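Local coordinates for dextranase (PDB 6NZS), which cleaves internal alpha-1,6-glucosidic linkages of dextran as an endo-hydrolase of glycoside hydrolase family 49, at residues 245-250 against 266-271; 315-320 against 341-346. All coordinates share one frame; numbering follows the deposited sequence.

Interaction 1: 245-250 against 266-271; sequences AVLPPN and FRFLHD
L247 reaches from its strand over the ring of F268, and its side chain illustrates how a solenoid stacks one coil on the next. CB lies 3.6 Å from the carbonyl O of R267, and CG stays close to that same oxygen. With CG anti to the carbonyl carbon (chi1 -63°) and the chain extended beyond it, CD1 comes down almost on the normal of the F268 ring, 3.6 Å from its centroid, a CH-pi contact over the middle of the face. The same methyl also meets CD1 of F266, an atom that itself lies 3.6 Å from CB of A245. Beneath these side chains, R267 N donates to A245 O at 2.8 Å and L247 N to R267 O at 2.8 Å, both bonds nearly straight. Farther along the two segments, the H270 ring is sandwiched between CG of L269 and the P249 ring, while its CD2 edge faces L247 O at 3.3 Å. L247, F266 and F268 pack on V254 of strand 253-256, with I230 against L247 and F232 against F266; A245 rests on M239. Strand 245-247 lies at one edge of a four-strand parallel sheet, and strand 316-320 flanks 266-268 on its other side.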
ATOM      1  N   ALA A 245     -13.077 -15.889   8.528  1.00 16.13           N
ATOM      2  CA  ALA A 245     -12.848 -16.454   9.856  1.00 16.15           C
ATOM      3  C   ALA A 245     -13.115 -15.392  10.915  1.00 17.01           C
ATOM      4  O   ALA A 245     -12.391 -14.396  11.012  1.00 16.93           O
ATOM      5  CB  ALA A 245     -11.419 -16.978   9.954  1.00 14.93           C
ATOM      6  N   VAL A 246     -14.159 -15.605  11.710  1.00 17.62           N
ATOM      7  CA  VAL A 246     -14.483 -14.750  12.845  1.00 17.94           C
ATOM      8  C   VAL A 246     -14.047 -15.523  14.082  1.00 15.83           C
ATOM      9  O   VAL A 246     -14.686 -16.505  14.472  1.00 17.56           O
ATOM     10  CB  VAL A 246     -15.979 -14.407  12.873  1.00 18.88           C
ATOM     11  CG1 VAL A 246     -16.313 -13.526  14.069  1.00 19.38           C
ATOM     12  CG2 VAL A 246     -16.390 -13.722  11.562  1.00 18.09           C
ATOM     13  N   LEU A 247     -12.933 -15.098  14.676  1.00 15.99           N
ATOM     14  CA  LEU A 247     -12.142 -15.930  15.572  1.00 15.20           C
ATOM     15  C   LEU A 247     -12.658 -15.860  17.010  1.00 13.30           C
ATOM     16  O   LEU A 247     -13.066 -14.789  17.477  1.00 15.54           O
ATOM     17  CB  LEU A 247     -10.672 -15.510  15.536  1.00 13.68           C
ATOM     18  CG  LEU A 247     -10.004 -15.683  14.164  1.00 14.06           C
ATOM     19  CD1 LEU A 247      -8.593 -15.111  14.153  1.00 14.56           C
ATOM     20  CD2 LEU A 247      -9.988 -17.144  13.744  1.00 13.94           C
ATOM     21  N   PRO A 248     -12.604 -17.005  17.683  1.00 14.28           N
ATOM     22  CA  PRO A 248     -13.090 -17.095  19.069  1.00 14.50           C
ATOM     23  C   PRO A 248     -12.100 -16.476  20.041  1.00 16.44           C
ATOM     24  O   PRO A 248     -10.944 -16.195  19.686  1.00 14.96           O
ATOM     25  CB  PRO A 248     -13.219 -18.610  19.287  1.00 15.92           C
ATOM     26  CG  PRO A 248     -12.217 -19.209  18.367  1.00 14.80           C
ATOM     27  CD  PRO A 248     -12.200 -18.318  17.151  1.00 14.60           C
ATOM     28  N   PRO A 249     -12.514 -16.252  21.294  1.00 14.31           N
ATOM     29  CA  PRO A 249     -11.695 -15.432  22.202  1.00 14.45           C
ATOM     30  C   PRO A 249     -10.374 -16.067  22.589  1.00 13.93           C
ATOM     31  O   PRO A 249      -9.461 -15.350  23.014  1.00 15.37           O
ATOM     32  CB  PRO A 249     -12.605 -15.229  23.423  1.00 18.67           C
ATOM     33  CG  PRO A 249     -13.624 -16.306  23.325  1.00 18.31           C
ATOM     34  CD  PRO A 249     -13.825 -16.589  21.880  1.00 15.62           C
ATOM     35  N   ASN A 250     -10.238 -17.383  22.443  1.00 14.47           N
ATOM     36  CA  ASN A 250      -9.006 -18.075  22.792  1.00 15.16           C
ATOM     37  C   ASN A 250      -7.867 -17.804  21.809  1.00 14.77           C
ATOM     38  O   ASN A 250      -6.701 -17.969  22.180  1.00 14.84           O
ATOM     39  CB  ASN A 250      -9.304 -19.577  22.858  1.00 19.99           C
ATOM     40  CG  ASN A 250     -10.331 -20.022  21.802  1.00 21.74           C
ATOM     41  OD1 ASN A 250     -11.550 -19.847  21.986  1.00 19.04           O
ATOM     42  ND2 ASN A 250      -9.842 -20.614  20.697  1.00 16.97           N
ATOM     43  N   PHE A 266      -9.564 -12.487   8.152  1.00 12.65           N
ATOM     44  CA  PHE A 266      -9.623 -12.797   9.575  1.00 13.46           C
ATOM     45  C   PHE A 266     -10.203 -11.626  10.341  1.00 13.97           C
ATOM     46  O   PHE A 266      -9.802 -10.476  10.137  1.00 14.06           O
ATOM     47  CB  PHE A 266      -8.237 -13.115  10.146  1.00 14.47           C
ATOM     48  CG  PHE A 266      -7.672 -14.419   9.674  1.00 15.11           C
ATOM     49  CD1 PHE A 266      -8.079 -15.611  10.244  1.00 16.88           C
ATOM     50  CD2 PHE A 266      -6.733 -14.453   8.654  1.00 13.05           C
ATOM     51  CE1 PHE A 266      -7.567 -16.816   9.807  1.00 16.21           C
ATOM     52  CE2 PHE A 266      -6.212 -15.660   8.216  1.00 15.62           C
ATOM     53  CZ  PHE A 266      -6.634 -16.842   8.791  1.00 14.30           C
ATOM     54  N   ARG A 267     -11.127 -11.926  11.248  1.00 15.01           N
ATOM     55  CA  ARG A 267     -11.640 -10.943  12.185  1.00 15.61           C
ATOM     56  C   ARG A 267     -11.449 -11.486  13.590  1.00 12.83           C
ATOM     57  O   ARG A 267     -11.930 -12.582  13.908  1.00 14.98           O
ATOM     58  CB  ARG A 267     -13.119 -10.659  11.947  1.00 15.92           C
ATOM     59  CG  ARG A 267     -13.701  -9.795  13.054  1.00 15.65           C
ATOM     60  CD  ARG A 267     -15.074  -9.261  12.706  1.00 18.59           C
ATOM     61  NE  ARG A 267     -15.588  -8.432  13.788  1.00 19.21           N
ATOM     62  CZ  ARG A 267     -16.805  -7.907  13.808  1.00 20.63           C
ATOM     63  NH1 ARG A 267     -17.634  -8.122  12.797  1.00 24.48           N
ATOM     64  NH2 ARG A 267     -17.192  -7.167  14.842  1.00 21.37           N
ATOM     65  N   PHE A 268     -10.730 -10.733  14.417  1.00 14.15           N
ATOM     66  CA  PHE A 268     -10.653 -11.032  15.844  1.00 14.64           C
ATOM     67  C   PHE A 268     -11.828 -10.289  16.467  1.00 14.08           C
ATOM     68  O   PHE A 268     -11.749  -9.101  16.780  1.00 14.61           O
ATOM     69  CB  PHE A 268      -9.318 -10.582  16.421  1.00 15.04           C
ATOM     70  CG  PHE A 268      -8.146 -11.442  16.011  1.00 14.99           C
ATOM     71  CD1 PHE A 268      -7.559 -11.296  14.764  1.00 16.03           C
ATOM     72  CD2 PHE A 268      -7.609 -12.370  16.891  1.00 15.53           C
ATOM     73  CE1 PHE A 268      -6.455 -12.069  14.398  1.00 15.37           C
ATOM     74  CE2 PHE A 268      -6.510 -13.139  16.538  1.00 15.02           C
ATOM     75  CZ  PHE A 268      -5.936 -12.995  15.286  1.00 16.34           C
ATOM     76  N   LEU A 269     -12.941 -11.010  16.625  1.00 15.23           N
ATOM     77  CA  LEU A 269     -14.189 -10.406  17.077  1.00 17.75           C
ATOM     78  C   LEU A 269     -14.098  -9.937  18.519  1.00 16.74           C
ATOM     79  O   LEU A 269     -14.699  -8.918  18.879  1.00 22.56           O
ATOM     80  CB  LEU A 269     -15.315 -11.421  16.925  1.00 20.00           C
ATOM     81  CG  LEU A 269     -16.686 -11.074  17.504  1.00 23.43           C
ATOM     82  CD1 LEU A 269     -17.439 -10.184  16.555  1.00 22.95           C
ATOM     83  CD2 LEU A 269     -17.469 -12.350  17.784  1.00 26.27           C
ATOM     84  N   HIS A 270     -13.351 -10.649  19.349  1.00 17.77           N
ATOM     85  CA  HIS A 270     -13.291 -10.395  20.778  1.00 15.13           C
ATOM     86  C   HIS A 270     -12.087  -9.533  21.130  1.00 19.68           C
ATOM     87  O   HIS A 270     -11.094  -9.476  20.398  1.00 17.85           O
ATOM     88  CB  HIS A 270     -13.263 -11.726  21.529  1.00 13.72           C
ATOM     89  CG  HIS A 270     -14.391 -12.633  21.149  1.00 18.03           C
ATOM     90  ND1 HIS A 270     -15.650 -12.518  21.701  1.00 17.97           N
ATOM     91  CD2 HIS A 270     -14.462 -13.653  20.260  1.00 16.89           C
ATOM     92  CE1 HIS A 270     -16.446 -13.428  21.168  1.00 16.79           C
ATOM     93  NE2 HIS A 270     -15.751 -14.130  20.291  1.00 18.58           N
ATOM     94  N   ASP A 271     -12.199  -8.831  22.262  1.00 17.71           N
ATOM     95  CA  ASP A 271     -11.215  -7.841  22.684  1.00 17.86           C
ATOM     96  C   ASP A 271     -10.504  -8.227  23.976  1.00 16.99           C
ATOM     97  O   ASP A 271      -9.973  -7.356  24.671  1.00 18.19           O
ATOM     98  CB  ASP A 271     -11.843  -6.444  22.800  1.00 17.03           C
ATOM     99  CG  ASP A 271     -12.977  -6.377  23.816  1.00 21.41           C
ATOM    100  OD1 ASP A 271     -13.252  -7.387  24.494  1.00 22.43           O
ATOM    101  OD2 ASP A 271     -13.602  -5.298  23.929  1.00 21.54           O
TER

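Interaction 2: 315-320 against 341-346; sequences MLQFAS and SFVVYG
The ring of Y345 has CG2 of V343 over one face, offset toward the rim, and the amide of Q317 at its edge, where NE2 lies near the ring plane, 3.5 Å from CD2. Amide and ring planes stand 78° apart, so the two groups meet steeply and do not stack. On the other side of the strands, the rings of F318 and F342 meet obliquely, their planes at 43° and F318 CE1 3.8 Å from F342 CE2. F342 holds CG anti to its own nitrogen (chi1 -179°), which swings the ring across toward L316 and F318; its CD2 rests 3.9 Å from CB of L316.

Q317 runs extended alongside V343, with CG, CD and OE1 all close to CG1 of that valine before the amide reaches the tyrosine. A serine in place of Q317 would probably leave V343 CG1 without the chain alongside it and the CD2 edge of Y345 without its amide neighbour.

Five backbone hydrogen bonds alternate between the strands in parallel fashion, the shortest from S320 N to Y345 O at 2.8 Å. They are joined by CA-H...O contacts such as that from F342 CA to L316 O, 3.3 Å. At the far end, CB of S320 packs on CG1 of V344, while its hydroxyl is bonded to the carbonyl O of N347. G346 has no side chain, and a CB there would collide with S320 O.

L316, F318, F342 and V344 look into the solenoid, against L329 and L327 of strand 325-335 and M353 and F351 of strand 351-361. Strand 342-346 ends the four-strand parallel sheet, with 266-268 flanking 316-320 on the other side.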
ATOM      1  N   MET A 315      -9.832  -7.378   5.319  1.00 14.47           N
ATOM      2  CA  MET A 315      -8.863  -8.469   5.329  1.00 13.04           C
ATOM      3  C   MET A 315      -8.431  -8.814   6.752  1.00 12.93           C
ATOM      4  O   MET A 315      -8.278  -9.995   7.091  1.00 12.29           O
ATOM      5  CB  MET A 315      -7.664  -8.141   4.438  1.00 12.17           C
ATOM      6  CG  MET A 315      -8.013  -8.035   2.942  1.00 11.14           C
ATOM      7  SD  MET A 315      -8.723  -9.536   2.233  1.00 12.80           S
ATOM      8  CE  MET A 315      -7.330 -10.660   2.373  1.00 12.77           C
ATOM      9  N   LEU A 316      -8.256  -7.794   7.594  1.00 13.55           N
ATOM     10  CA  LEU A 316      -7.890  -7.961   8.994  1.00 13.88           C
ATOM     11  C   LEU A 316      -8.675  -6.956   9.821  1.00 12.16           C
ATOM     12  O   LEU A 316      -8.672  -5.758   9.517  1.00 13.17           O
ATOM     13  CB  LEU A 316      -6.391  -7.723   9.196  1.00 13.89           C
ATOM     14  CG  LEU A 316      -5.449  -8.721   8.527  1.00 16.41           C
ATOM     15  CD1 LEU A 316      -4.022  -8.202   8.614  1.00 19.24           C
ATOM     16  CD2 LEU A 316      -5.574 -10.105   9.144  1.00 13.26           C
ATOM     17  N   GLN A 317      -9.331  -7.438  10.878  1.00 14.25           N
ATOM     18  CA  GLN A 317     -10.105  -6.559  11.745  1.00 13.97           C
ATOM     19  C   GLN A 317      -9.922  -6.988  13.191  1.00 13.60           C
ATOM     20  O   GLN A 317      -9.873  -8.186  13.485  1.00 14.14           O
ATOM     21  CB  GLN A 317     -11.597  -6.573  11.384  1.00 16.44           C
ATOM     22  CG  GLN A 317     -12.468  -5.822  12.390  1.00 16.26           C
ATOM     23  CD  GLN A 317     -13.850  -5.527  11.860  1.00 20.23           C
ATOM     24  OE1 GLN A 317     -14.085  -5.573  10.652  1.00 21.22           O
ATOM     25  NE2 GLN A 317     -14.780  -5.220  12.764  1.00 18.78           N
ATOM     26  N   PHE A 318      -9.816  -6.003  14.081  1.00 14.19           N
ATOM     27  CA  PHE A 318      -9.615  -6.239  15.499  1.00 14.51           C
ATOM     28  C   PHE A 318     -10.577  -5.390  16.309  1.00 14.72           C
ATOM     29  O   PHE A 318     -11.112  -4.387  15.831  1.00 14.50           O
ATOM     30  CB  PHE A 318      -8.189  -5.887  15.910  1.00 15.99           C
ATOM     31  CG  PHE A 318      -7.164  -6.786  15.309  1.00 14.94           C
ATOM     32  CD1 PHE A 318      -6.664  -6.546  14.035  1.00 14.23           C
ATOM     33  CD2 PHE A 318      -6.716  -7.886  16.007  1.00 14.87           C
ATOM     34  CE1 PHE A 318      -5.720  -7.396  13.483  1.00 14.77           C
ATOM     35  CE2 PHE A 318      -5.779  -8.729  15.466  1.00 14.57           C
ATOM     36  CZ  PHE A 318      -5.278  -8.492  14.203  1.00 14.72           C
ATOM     37  N   ALA A 319     -10.782  -5.813  17.554  1.00 14.82           N
ATOM     38  CA  ALA A 319     -11.578  -5.081  18.530  1.00 15.45           C
ATOM     39  C   ALA A 319     -10.670  -4.676  19.678  1.00 14.04           C
ATOM     40  O   ALA A 319      -9.910  -5.503  20.192  1.00 15.04           O
ATOM     41  CB  ALA A 319     -12.722  -5.955  19.051  1.00 16.55           C
ATOM     42  N   SER A 320     -10.743  -3.406  20.074  1.00 15.58           N
ATOM     43  CA  SER A 320      -9.899  -2.861  21.130  1.00 15.21           C
ATOM     44  C   SER A 320     -10.751  -2.585  22.364  1.00 15.62           C
ATOM     45  O   SER A 320     -11.707  -1.802  22.298  1.00 16.20           O
ATOM     46  CB  SER A 320      -9.209  -1.572  20.676  1.00 14.25           C
ATOM     47  OG  SER A 320      -8.435  -1.015  21.735  1.00 14.85           O
ATOM     48  N   SER A 341      -8.269  -2.753   3.834  1.00 15.53           N
ATOM     49  CA  SER A 341      -7.341  -3.785   4.292  1.00 14.64           C
ATOM     50  C   SER A 341      -7.453  -4.047   5.790  1.00 13.02           C
ATOM     51  O   SER A 341      -7.355  -5.198   6.225  1.00 15.71           O
ATOM     52  CB  SER A 341      -5.898  -3.403   3.934  1.00 17.05           C
ATOM     53  OG  SER A 341      -5.485  -2.191   4.576  1.00 16.36           O
ATOM     54  N   PHE A 342      -7.649  -3.005   6.596  1.00 12.68           N
ATOM     55  CA  PHE A 342      -7.341  -3.142   8.015  1.00 13.49           C
ATOM     56  C   PHE A 342      -8.153  -2.128   8.804  1.00 13.12           C
ATOM     57  O   PHE A 342      -8.201  -0.954   8.432  1.00 14.06           O
ATOM     58  CB  PHE A 342      -5.836  -2.883   8.221  1.00 12.96           C
ATOM     59  CG  PHE A 342      -5.396  -3.014   9.646  1.00 11.53           C
ATOM     60  CD1 PHE A 342      -5.473  -1.932  10.509  1.00 13.38           C
ATOM     61  CD2 PHE A 342      -4.926  -4.223  10.125  1.00 14.43           C
ATOM     62  CE1 PHE A 342      -5.095  -2.056  11.832  1.00 15.54           C
ATOM     63  CE2 PHE A 342      -4.542  -4.348  11.456  1.00 13.09           C
ATOM     64  CZ  PHE A 342      -4.623  -3.269  12.296  1.00 14.11           C
ATOM     65  N   VAL A 343      -8.756  -2.567   9.915  1.00 14.64           N
ATOM     66  CA  VAL A 343      -9.475  -1.655  10.798  1.00 15.97           C
ATOM     67  C   VAL A 343      -9.487  -2.205  12.217  1.00 14.46           C
ATOM     68  O   VAL A 343      -9.424  -3.417  12.442  1.00 15.45           O
ATOM     69  CB  VAL A 343     -10.915  -1.354  10.317  1.00 16.95           C
ATOM     70  CG1 VAL A 343     -11.851  -2.518  10.632  1.00 19.57           C
ATOM     71  CG2 VAL A 343     -11.444  -0.059  10.939  1.00 17.40           C
ATOM     72  N   VAL A 344      -9.534  -1.287  13.174  1.00 15.04           N
ATOM     73  CA  VAL A 344      -9.728  -1.601  14.580  1.00 15.00           C
ATOM     74  C   VAL A 344     -10.902  -0.763  15.052  1.00 16.30           C
ATOM     75  O   VAL A 344     -10.948   0.444  14.789  1.00 16.54           O
ATOM     76  CB  VAL A 344      -8.478  -1.260  15.413  1.00 14.32           C
ATOM     77  CG1 VAL A 344      -8.736  -1.535  16.896  1.00 16.79           C
ATOM     78  CG2 VAL A 344      -7.269  -2.032  14.911  1.00 16.81           C
ATOM     79  N   TYR A 345     -11.856  -1.396  15.723  1.00 17.85           N
ATOM     80  CA  TYR A 345     -12.956  -0.686  16.352  1.00 18.32           C
ATOM     81  C   TYR A 345     -12.872  -0.886  17.856  1.00 17.20           C
ATOM     82  O   TYR A 345     -12.364  -1.903  18.330  1.00 16.95           O
ATOM     83  CB  TYR A 345     -14.300  -1.201  15.859  1.00 18.50           C
ATOM     84  CG  TYR A 345     -14.604  -0.832  14.429  1.00 22.62           C
ATOM     85  CD1 TYR A 345     -14.645   0.498  14.028  1.00 29.93           C
ATOM     86  CD2 TYR A 345     -14.851  -1.808  13.481  1.00 22.81           C
ATOM     87  CE1 TYR A 345     -14.923   0.837  12.714  1.00 28.99           C
ATOM     88  CE2 TYR A 345     -15.131  -1.480  12.170  1.00 25.66           C
ATOM     89  CZ  TYR A 345     -15.165  -0.158  11.795  1.00 28.15           C
ATOM     90  OH  TYR A 345     -15.448   0.169  10.488  1.00 35.39           O
ATOM     91  N   GLY A 346     -13.384   0.094  18.601  1.00 19.50           N
ATOM     92  CA  GLY A 346     -13.323   0.088  20.047  1.00 18.97           C
ATOM     93  C   GLY A 346     -12.573   1.305  20.559  1.00 16.83           C
ATOM     94  O   GLY A 346     -12.751   2.421  20.057  1.00 20.75           O
TER

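Overall arrangement
Followed from the N terminus, the chain lays down strand 245-247, makes strands 253-256 and 260-263, and returns at 266-268, so interaction 1 closes one coil of the solenoid. The next, longer turn brings the chain to 315-320 beside 266-268, and interaction 2 closes the turn after that, when the chain, having passed through strand 325-335, comes back at 341-346. The two contacts follow in series, neither nested nor crossed, with centres about 10 Å apart. What joins them is the pairing of 266-268 with 316-320, where the rings of F268 and F318 stack. Successive turns of the beta-helix are thus tied into one parallel sheet of four strands.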